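Sterol regulatory element-binding protein cleavage-activating protein (Schizosaccharomyces pombe, PDB 4YHC) escorts the SREBP homologue sre1, being required for its processing when sterol or oxygen is low; this chain is its WD40 domain. Local coordinates at residues S90-D95 against L121-M126; L249-L254 against W318-N323; G361-G366 against V412-Q417. The protein carries 9 engineered substitutions. One frame throughout, in Å; residues are numbered along the deposited sequence.

Contact 1. Residues S90-D95 against L121-M126; sequences SLFSKD and LNVFWM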
loop_
_atom_site.group_PDB
_atom_site.type_symbol
_atom_site.label_atom_id
_atom_site.label_comp_id
_atom_site.label_asym_id
_atom_site.label_seq_id
_atom_site.Cartn_x
_atom_site.Cartn_y
_atom_site.Cartn_z
ATOM N N SER A 90 8.914 -13.497 2.067
ATOM C CA SER A 90 10.252 -13.388 2.654
ATOM C C SER A 90 10.145 -12.868 4.031
ATOM O O SER A 90 9.578 -11.802 4.222
ATOM C CB SER A 90 11.182 -12.419 1.906
ATOM O OG SER A 90 10.577 -11.135 1.759
ATOM N N LEU A 91 10.678 -13.619 4.987
ATOM C CA LEU A 91 10.703 -13.222 6.390
ATOM C C LEU A 91 12.174 -12.965 6.788
ATOM O O LEU A 91 13.046 -13.759 6.463
ATOM C CB LEU A 91 10.145 -14.328 7.254
ATOM C CG LEU A 91 8.715 -14.818 7.118
ATOM C CD1 LEU A 91 8.502 -15.956 8.098
ATOM C CD2 LEU A 91 7.759 -13.673 7.417
ATOM N N PHE A 92 12.432 -11.882 7.496
ATOM C CA PHE A 92 13.768 -11.557 7.934
ATOM C C PHE A 92 13.792 -11.492 9.436
ATOM O O PHE A 92 13.053 -10.693 10.054
ATOM C CB PHE A 92 14.202 -10.170 7.407
ATOM C CG PHE A 92 14.579 -10.174 5.950
ATOM C CD1 PHE A 92 13.605 -10.323 4.972
ATOM C CD2 PHE A 92 15.928 -10.005 5.556
ATOM C CE1 PHE A 92 13.946 -10.359 3.643
ATOM C CE2 PHE A 92 16.260 -10.032 4.233
ATOM C CZ PHE A 92 15.279 -10.235 3.274
ATOM N N SER A 93 14.626 -12.331 10.043
ATOM C CA SER A 93 14.973 -12.165 11.460
ATOM C C SER A 93 16.184 -11.234 11.560
ATOM O O SER A 93 16.582 -10.624 10.547
ATOM C CB SER A 93 15.251 -13.535 12.094
ATOM O OG SER A 93 16.399 -14.136 11.469
ATOM N N LYS A 94 16.786 -11.093 12.756
ATOM C CA LYS A 94 17.951 -10.253 12.889
ATOM C C LYS A 94 19.153 -10.739 12.053
ATOM O O LYS A 94 19.937 -9.914 11.595
ATOM C CB LYS A 94 18.363 -10.066 14.361
ATOM C CG LYS A 94 18.864 -11.326 15.063
ATOM C CD LYS A 94 19.151 -11.105 16.563
ATOM C CE LYS A 94 19.229 -12.459 17.286
ATOM N NZ LYS A 94 19.116 -12.376 18.773
ATOM N N ASP A 95 19.280 -12.047 11.836
ATOM C CA ASP A 95 20.412 -12.585 11.083
ATOM C C ASP A 95 20.072 -13.533 9.957
ATOM O O ASP A 95 20.979 -14.003 9.267
ATOM C CB ASP A 95 21.429 -13.282 12.010
ATOM C CG ASP A 95 20.842 -14.398 12.837
ATOM O OD1 ASP A 95 19.874 -15.058 12.424
ATOM O OD2 ASP A 95 21.373 -14.617 13.949
ATOM N N LEU A 121 14.628 -2.299 8.826
ATOM C CA LEU A 121 14.631 -2.787 7.446
ATOM C C LEU A 121 13.367 -2.478 6.672
ATOM O O LEU A 121 12.271 -2.577 7.213
ATOM C CB LEU A 121 14.760 -4.306 7.432
ATOM C CG LEU A 121 16.015 -4.924 7.986
ATOM C CD1 LEU A 121 16.071 -6.345 7.420
ATOM C CD2 LEU A 121 17.282 -4.153 7.630
ATOM N N ASN A 122 13.529 -2.184 5.395
ATOM C CA ASN A 122 12.433 -2.291 4.451
ATOM C C ASN A 122 12.858 -3.269 3.377
ATOM O O ASN A 122 13.995 -3.161 2.929
ATOM C CB ASN A 122 12.163 -0.933 3.872
ATOM C CG ASN A 122 10.818 -0.850 3.208
ATOM O OD1 ASN A 122 9.959 -1.724 3.388
ATOM N ND2 ASN A 122 10.621 0.209 2.419
ATOM N N VAL A 123 11.995 -4.247 3.007
ATOM C CA VAL A 123 12.320 -5.245 1.998
ATOM C C VAL A 123 11.350 -5.277 0.845
ATOM O O VAL A 123 10.192 -5.182 1.088
ATOM C CB VAL A 123 12.318 -6.643 2.634
ATOM C CG1 VAL A 123 12.611 -7.673 1.553
ATOM C CG2 VAL A 123 13.362 -6.730 3.729
ATOM N N PHE A 124 11.812 -5.419 -0.396
ATOM C CA PHE A 124 10.948 -5.360 -1.579
ATOM C C PHE A 124 11.407 -6.423 -2.505
ATOM O O PHE A 124 12.589 -6.574 -2.674
ATOM C CB PHE A 124 11.211 -4.101 -2.465
ATOM C CG PHE A 124 11.367 -2.866 -1.725
ATOM C CD1 PHE A 124 10.317 -2.329 -1.086
ATOM C CD2 PHE A 124 12.583 -2.215 -1.712
ATOM C CE1 PHE A 124 10.441 -1.160 -0.405
ATOM C CE2 PHE A 124 12.736 -1.056 -1.018
ATOM C CZ PHE A 124 11.660 -0.527 -0.352
ATOM N N TRP A 125 10.475 -7.112 -3.133
ATOM C CA TRP A 125 10.740 -8.001 -4.262
ATOM C C TRP A 125 10.560 -7.271 -5.593
ATOM O O TRP A 125 9.557 -6.559 -5.793
ATOM C CB TRP A 125 9.705 -9.104 -4.261
ATOM C CG TRP A 125 9.791 -10.110 -3.127
ATOM C CD1 TRP A 125 9.584 -9.872 -1.825
ATOM C CD2 TRP A 125 10.005 -11.494 -3.249
ATOM N NE1 TRP A 125 9.629 -11.021 -1.123
ATOM C CE2 TRP A 125 9.885 -12.045 -1.982
ATOM C CE3 TRP A 125 10.228 -12.340 -4.330
ATOM C CZ2 TRP A 125 10.054 -13.433 -1.721
ATOM C CZ3 TRP A 125 10.341 -13.725 -4.099
ATOM C CH2 TRP A 125 10.290 -14.250 -2.809
ATOM N N MET A 126 11.477 -7.469 -6.524
ATOM C CA MET A 126 11.269 -6.915 -7.839
ATOM C C MET A 126 11.512 -7.998 -8.902
ATOM O O MET A 126 12.421 -8.783 -8.774
ATOM C CB MET A 126 12.174 -5.729 -8.069
ATOM C CG MET A 126 12.026 -4.652 -6.939
ATOM S SD MET A 126 13.059 -3.236 -7.254
ATOM C CE MET A 126 11.903 -2.312 -8.198
#
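Ser-90 and Trp-125 make the single hydrogen bond between the two strands. The indole NE1 donates to Ser-90 OG over 3.0 Å, with a bent N-H...O angle of 142° and the hydroxyl lying 25° out of the indole plane. Ser-90 turns its OG between the backbone N and the carbonyl carbon, and the same hydroxyl is hydrogen-bonded to the carbonyl oxygen of Ala-81 on the adjoining strand. One small buried hydroxyl thus accepts from the indole while it bonds a main-chain carbonyl, a double duty that suits serine. Phe-138, on strand 136-144 of the same blade, meets the Trp-125 ring edge-to-face.

Strands 88-92 and 121-127 belong to successive blades of the WD40 propeller, in the predicted repeats WD 2 and WD 3. Their short segments run 9.2 Å apart at closest approach and nearly antiparallel, too distant for backbone pairing, so the sheets meet through side chains.

The apolar part centres on the Phe-92 ring. Val-123 reaches it from the opposing strand and sets CG2 over one face in a CH-pi contact, 3.9 Å from the ring centroid and 20° off its normal. The other branch is used too: Val-123 CG1 comes to 3.7 Å from Phe-92 CE1, a double touch that valine's forked side chain makes possible. Leu-121 crosses Phe-92 at about a right angle and brings its CD1 to 4.1 Å from CD2 of the ring. Tyr-113 meets the Phe-92 ring edge-to-face, and Val-142, from the blade of Val-123, also touches it.

Contact 2. Residues L249-L254 against W318-N323; sequences LKNDEL and WDQQPN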
loop_
_atom_site.group_PDB
_atom_site.type_symbol
_atom_site.label_atom_id
_atom_site.label_comp_id
_atom_site.label_asym_id
_atom_site.label_seq_id
_atom_site.Cartn_x
_atom_site.Cartn_y
_atom_site.Cartn_z
ATOM N N LEU A 249 9.526 9.743 -13.842
ATOM C CA LEU A 249 10.864 9.203 -13.634
ATOM C C LEU A 249 11.484 8.681 -14.957
ATOM O O LEU A 249 12.641 8.373 -15.009
ATOM C CB LEU A 249 10.760 8.043 -12.646
ATOM C CG LEU A 249 10.876 8.102 -11.140
ATOM C CD1 LEU A 249 11.138 9.456 -10.552
ATOM C CD2 LEU A 249 9.791 7.334 -10.440
ATOM N N LYS A 250 10.665 8.468 -15.975
ATOM C CA LYS A 250 11.190 7.931 -17.243
ATOM C C LYS A 250 11.972 9.026 -17.967
ATOM O O LYS A 250 13.180 8.894 -18.223
ATOM C CB LYS A 250 10.062 7.424 -18.090
ATOM C CG LYS A 250 10.486 6.898 -19.469
ATOM C CD LYS A 250 9.253 6.533 -20.285
ATOM C CE LYS A 250 9.643 5.893 -21.609
ATOM N NZ LYS A 250 10.412 6.875 -22.445
ATOM N N ASN A 251 11.291 10.135 -18.220
ATOM C CA ASN A 251 11.907 11.289 -18.902
ATOM C C ASN A 251 12.438 12.383 -17.944
ATOM O O ASN A 251 12.817 13.417 -18.385
ATOM C CB ASN A 251 10.862 11.872 -19.851
ATOM C CG ASN A 251 10.322 10.832 -20.811
ATOM O OD1 ASN A 251 11.101 10.170 -21.469
ATOM N ND2 ASN A 251 8.995 10.643 -20.863
ATOM N N ASP A 252 12.531 12.086 -16.647
ATOM C CA ASP A 252 12.961 13.039 -15.579
ATOM C C ASP A 252 12.387 14.459 -15.764
ATOM O O ASP A 252 13.083 15.367 -16.216
ATOM C CB ASP A 252 14.493 13.084 -15.403
ATOM C CG ASP A 252 14.915 13.325 -13.930
ATOM O OD1 ASP A 252 14.033 13.557 -13.081
ATOM O OD2 ASP A 252 16.125 13.281 -13.605
ATOM N N GLU A 253 11.224 14.661 -15.141
ATOM C CA GLU A 253 10.458 15.828 -15.522
ATOM C C GLU A 253 9.381 16.087 -14.486
ATOM O O GLU A 253 8.590 15.204 -14.170
ATOM C CB GLU A 253 9.822 15.613 -16.891
ATOM C CG GLU A 253 9.238 16.869 -17.506
ATOM C CD GLU A 253 9.870 17.201 -18.841
ATOM O OE1 GLU A 253 9.314 18.051 -19.565
ATOM O OE2 GLU A 253 10.920 16.609 -19.161
ATOM N N LEU A 254 9.358 17.303 -13.955
ATOM C CA LEU A 254 8.335 17.687 -13.046
ATOM C C LEU A 254 7.043 17.849 -13.806
ATOM O O LEU A 254 6.940 18.663 -14.698
ATOM C CB LEU A 254 8.693 18.982 -12.324
ATOM C CG LEU A 254 7.571 19.485 -11.387
ATOM C CD1 LEU A 254 7.234 18.473 -10.276
ATOM C CD2 LEU A 254 7.925 20.823 -10.764
ATOM N N TRP A 318 4.606 8.349 -22.250
ATOM C CA TRP A 318 5.784 7.646 -22.621
ATOM C C TRP A 318 6.857 8.599 -23.197
ATOM O O TRP A 318 8.053 8.524 -22.827
ATOM C CB TRP A 318 5.397 6.579 -23.665
ATOM C CG TRP A 318 6.439 5.540 -23.855
ATOM C CD1 TRP A 318 7.424 5.522 -24.818
ATOM C CD2 TRP A 318 6.650 4.378 -23.052
ATOM N NE1 TRP A 318 8.179 4.420 -24.675
ATOM C CE2 TRP A 318 7.764 3.706 -23.589
ATOM C CE3 TRP A 318 6.028 3.848 -21.906
ATOM C CZ2 TRP A 318 8.281 2.537 -23.016
ATOM C CZ3 TRP A 318 6.507 2.684 -21.365
ATOM C CH2 TRP A 318 7.627 2.033 -21.914
ATOM N N ASP A 319 6.375 9.508 -24.046
ATOM C CA ASP A 319 7.131 10.483 -24.797
ATOM C C ASP A 319 6.405 11.775 -24.563
ATOM O O ASP A 319 5.184 11.832 -24.739
ATOM C CB ASP A 319 7.025 10.220 -26.329
ATOM C CG ASP A 319 7.768 8.976 -26.763
ATOM O OD1 ASP A 319 8.985 8.874 -26.505
ATOM O OD2 ASP A 319 7.108 8.094 -27.374
ATOM N N GLN A 320 7.157 12.802 -24.209
ATOM C CA GLN A 320 6.584 14.095 -23.816
ATOM C C GLN A 320 6.592 14.975 -25.062
ATOM O O GLN A 320 7.085 16.090 -25.050
ATOM C CB GLN A 320 7.363 14.727 -22.632
ATOM C CG GLN A 320 7.386 13.877 -21.339
ATOM C CD GLN A 320 6.099 13.936 -20.487
ATOM O OE1 GLN A 320 5.146 14.647 -20.791
ATOM N NE2 GLN A 320 6.087 13.176 -19.404
ATOM N N GLN A 321 6.023 14.429 -26.134
ATOM C CA GLN A 321 5.995 15.028 -27.452
ATOM C C GLN A 321 4.584 14.780 -27.966
ATOM O O GLN A 321 3.850 13.979 -27.381
ATOM C CB GLN A 321 7.037 14.372 -28.376
ATOM C CG GLN A 321 6.751 12.920 -28.777
ATOM C CD GLN A 321 6.664 12.686 -30.300
ATOM O OE1 GLN A 321 6.672 13.630 -31.114
ATOM N NE2 GLN A 321 6.527 11.420 -30.689
ATOM N N PRO A 322 4.180 15.476 -29.034
ATOM C CA PRO A 322 2.858 15.209 -29.628
ATOM C C PRO A 322 2.879 13.958 -30.521
ATOM O O PRO A 322 3.938 13.537 -30.944
ATOM C CB PRO A 322 2.561 16.473 -30.424
ATOM C CG PRO A 322 3.881 17.119 -30.665
ATOM C CD PRO A 322 4.794 16.720 -29.533
ATOM N N ASN A 323 1.710 13.366 -30.788
ATOM C CA ASN A 323 1.614 12.099 -31.519
ATOM C C ASN A 323 0.236 11.873 -32.164
ATOM O O ASN A 323 -0.745 11.624 -31.463
ATOM C CB ASN A 323 1.919 10.945 -30.560
ATOM C CG ASN A 323 2.157 9.640 -31.273
ATOM O OD1 ASN A 323 2.012 9.543 -32.480
ATOM N ND2 ASN A 323 2.541 8.625 -30.526
#
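A surface seam between two neighbouring sheets is fastened where Lys-250 and Asn-251, in the hairpin turn joining strands 243-248 and 253-259, grip Trp-318 in the loop that follows strand 311-317. The backbone oxygen of Trp-318 is the shared acceptor: Lys-250 NZ donates to it over 2.9 Å and Asn-251 ND2 over 3.0 Å, from opposite faces of the carbonyl plane. The hydrogen bond from Asn-251 ND2 is nearly straight (172°), with the acceptor in the plane of the Asn-251 amide, though the donor sits above the carbonyl plane.

In this WD40 propeller the turn and loop meet through side chains and one carbonyl, without strand pairing. Lysine suits its place because a long aliphatic chain ends in a charge: it runs extended until its last torsion bends (chi4 -63°), swinging NZ back to the carbonyl. That leaves CE over the indole face, 3.5 Å from the centroid of the five-membered ring of Trp-318, while NZ makes a cation-pi contact with the same ring. Gln-320, the centre of an inverse gamma turn, packs its CG 3.6 Å from Asn-251 ND2, and its NE2 is hydrogen-bonded to OD2 of Asp-248, the last residue of strand 243-248.

Contact 3. Residues G361-G366 against V412-Q417; sequences GLYIFG and VWMYSQ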
loop_
_atom_site.group_PDB
_atom_site.type_symbol
_atom_site.label_atom_id
_atom_site.label_comp_id
_atom_site.label_asym_id
_atom_site.label_seq_id
_atom_site.Cartn_x
_atom_site.Cartn_y
_atom_site.Cartn_z
ATOM N N GLY A 361 -8.284 4.942 -4.524
ATOM C CA GLY A 361 -8.669 6.190 -3.910
ATOM C C GLY A 361 -10.141 6.580 -4.018
ATOM O O GLY A 361 -10.521 7.706 -3.709
ATOM N N LEU A 362 -10.974 5.713 -4.549
ATOM C CA LEU A 362 -12.360 6.083 -4.770
ATOM C C LEU A 362 -13.276 5.983 -3.525
ATOM O O LEU A 362 -14.306 6.666 -3.472
ATOM C CB LEU A 362 -13.007 5.235 -5.895
ATOM C CG LEU A 362 -12.574 5.609 -7.306
ATOM C CD1 LEU A 362 -13.338 4.733 -8.318
ATOM C CD2 LEU A 362 -12.875 7.073 -7.565
ATOM N N TYR A 363 -12.946 5.106 -2.584
ATOM C CA TYR A 363 -13.718 4.963 -1.367
ATOM C C TYR A 363 -12.831 5.124 -0.120
ATOM O O TYR A 363 -11.621 4.669 -0.088
ATOM C CB TYR A 363 -14.318 3.595 -1.321
ATOM C CG TYR A 363 -15.305 3.280 -2.400
ATOM C CD1 TYR A 363 -16.636 3.635 -2.270
ATOM C CD2 TYR A 363 -14.921 2.634 -3.550
ATOM C CE1 TYR A 363 -17.561 3.428 -3.260
ATOM C CE2 TYR A 363 -15.858 2.401 -4.562
ATOM C CZ TYR A 363 -17.169 2.800 -4.397
ATOM O OH TYR A 363 -18.104 2.545 -5.327
ATOM N N ILE A 364 -13.400 5.767 0.897
ATOM C CA ILE A 364 -12.796 5.770 2.226
ATOM C C ILE A 364 -13.665 4.902 3.147
ATOM O O ILE A 364 -14.888 5.019 3.141
ATOM C CB ILE A 364 -12.720 7.178 2.832
ATOM C CG1 ILE A 364 -12.151 8.160 1.855
ATOM C CG2 ILE A 364 -11.936 7.175 4.164
ATOM C CD1 ILE A 364 -12.416 9.569 2.244
ATOM N N PHE A 365 -13.037 4.085 3.971
ATOM C CA PHE A 365 -13.750 3.288 4.954
ATOM C C PHE A 365 -13.184 3.559 6.296
ATOM O O PHE A 365 -11.989 3.827 6.446
ATOM C CB PHE A 365 -13.632 1.803 4.661
ATOM C CG PHE A 365 -14.167 1.396 3.272
ATOM C CD1 PHE A 365 -15.530 1.128 3.088
ATOM C CD2 PHE A 365 -13.331 1.268 2.197
ATOM C CE1 PHE A 365 -16.050 0.740 1.844
ATOM C CE2 PHE A 365 -13.846 0.877 0.932
ATOM C CZ PHE A 365 -15.199 0.633 0.752
ATOM N N GLY A 366 -14.019 3.400 7.303
ATOM C CA GLY A 366 -13.564 3.600 8.635
ATOM C C GLY A 366 -14.338 2.874 9.683
ATOM O O GLY A 366 -15.456 2.448 9.422
ATOM N N VAL A 412 -19.308 1.553 11.666
ATOM C CA VAL A 412 -18.600 1.225 10.408
ATOM C C VAL A 412 -19.080 2.139 9.338
ATOM O O VAL A 412 -20.300 2.265 9.099
ATOM C CB VAL A 412 -18.887 -0.190 9.977
ATOM C CG1 VAL A 412 -17.881 -0.644 8.934
ATOM C CG2 VAL A 412 -18.830 -1.070 11.181
ATOM N N TRP A 413 -18.178 2.828 8.662
ATOM C CA TRP A 413 -18.665 3.790 7.698
ATOM C C TRP A 413 -17.882 3.802 6.405
ATOM O O TRP A 413 -16.752 3.322 6.336
ATOM C CB TRP A 413 -18.699 5.212 8.302
ATOM C CG TRP A 413 -17.379 5.699 8.891
ATOM C CD1 TRP A 413 -16.997 5.646 10.134
ATOM C CD2 TRP A 413 -16.324 6.352 8.165
ATOM N NE1 TRP A 413 -15.730 6.204 10.279
ATOM C CE2 TRP A 413 -15.314 6.661 9.076
ATOM C CE3 TRP A 413 -16.154 6.702 6.853
ATOM C CZ2 TRP A 413 -14.097 7.286 8.688
ATOM C CZ3 TRP A 413 -14.960 7.287 6.462
ATOM C CH2 TRP A 413 -13.956 7.605 7.402
ATOM N N MET A 414 -18.486 4.415 5.390
ATOM C CA MET A 414 -17.828 4.587 4.120
ATOM C C MET A 414 -18.136 5.903 3.540
ATOM O O MET A 414 -19.164 6.482 3.827
ATOM C CB MET A 414 -18.271 3.494 3.160
ATOM C CG MET A 414 -19.778 3.395 2.905
ATOM S SD MET A 414 -20.229 2.488 1.334
ATOM C CE MET A 414 -19.443 3.415 0.043
ATOM N N TYR A 415 -17.240 6.388 2.705
ATOM C CA TYR A 415 -17.439 7.582 1.952
ATOM C C TYR A 415 -17.040 7.313 0.486
ATOM O O TYR A 415 -15.896 6.901 0.198
ATOM C CB TYR A 415 -16.598 8.730 2.526
ATOM C CG TYR A 415 -16.820 10.072 1.823
ATOM C CD1 TYR A 415 -18.034 10.769 1.987
ATOM C CD2 TYR A 415 -15.839 10.622 1.017
ATOM C CE1 TYR A 415 -18.258 11.988 1.335
ATOM C CE2 TYR A 415 -16.054 11.808 0.351
ATOM C CZ TYR A 415 -17.253 12.499 0.527
ATOM O OH TYR A 415 -17.423 13.673 -0.144
ATOM N N SER A 416 -17.977 7.566 -0.437
ATOM C CA SER A 416 -17.709 7.446 -1.863
ATOM C C SER A 416 -17.263 8.806 -2.353
ATOM O O SER A 416 -18.091 9.752 -2.381
ATOM C CB SER A 416 -18.983 7.008 -2.589
ATOM O OG SER A 416 -18.758 7.036 -3.988
ATOM N N GLN A 417 -15.965 8.935 -2.688
ATOM C CA GLN A 417 -15.394 10.227 -2.987
ATOM C C GLN A 417 -15.977 10.795 -4.268
ATOM O O GLN A 417 -16.022 12.027 -4.402
ATOM C CB GLN A 417 -13.880 10.181 -3.153
ATOM C CG GLN A 417 -13.143 9.525 -2.010
ATOM C CD GLN A 417 -11.893 10.228 -1.554
ATOM O OE1 GLN A 417 -11.971 11.366 -1.127
ATOM N NE2 GLN A 417 -10.727 9.484 -1.502
HETATM O O HOH W 1 -16.385 6.730 -5.307
#
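Gln-417 NE2 donates to Gly-361 O over 2.8 Å by a bent hydrogen bond, and the backbone N of Gln-417 donates another to Leu-362 O, so one residue clasps the loop just before strand 363-374. A water joins Leu-362 O to Ser-416 OG. Beyond the clasp, Ile-364 pairs with Tyr-415 and Gly-366 with Trp-413, each an antiparallel hydrogen-bonded pair with two backbone hydrogen bonds.

On one face of the sheet the Met-414 methyl CE lies 3.6 Å from Tyr-363 CD1, and Met-414 CB is as near to Phe-365 CD1. On the other, Trp-413 sets its CG between its own backbone N and carbonyl carbon (chi1 55°), which lays the indole over Gly-366, with Gly-366 CA 3.8 Å from the centroid of the five-membered ring of Trp-413. Glycine suits this place because a beta carbon would collide with Trp-413 CZ2. Ile-364 CG2 touches the far rim at CZ3, and Trp-413 NE1 is hydrogen-bonded to Ser-353 OG. With an alanine at Trp-413, Gly-366 would probably lose its aromatic cover and Ser-353 its indole partner. Such antiparallel pairing of neighbouring strands builds each blade of a WD40 propeller.

Along the chain the contacts follow in series, contact 1 closing before contact 2 opens and contact 2 before contact 3. They share no sheet. Contacts 1 and 2 each bridge two neighbouring sheets, the first through largely buried side chains and the second through a turn and a loop at the surface, whereas contact 3 lies within one sheet and pairs strands 363-374 and 406-416. Their centres stand about 32 to 34 Å apart, and contacts 1 and 3 sit on opposite sides of the chain's centre. Together they sample both joints of the propeller: strand to strand within a blade, and blade to blade around the ring. All three fall in the region that, by similarity, interacts with sre1.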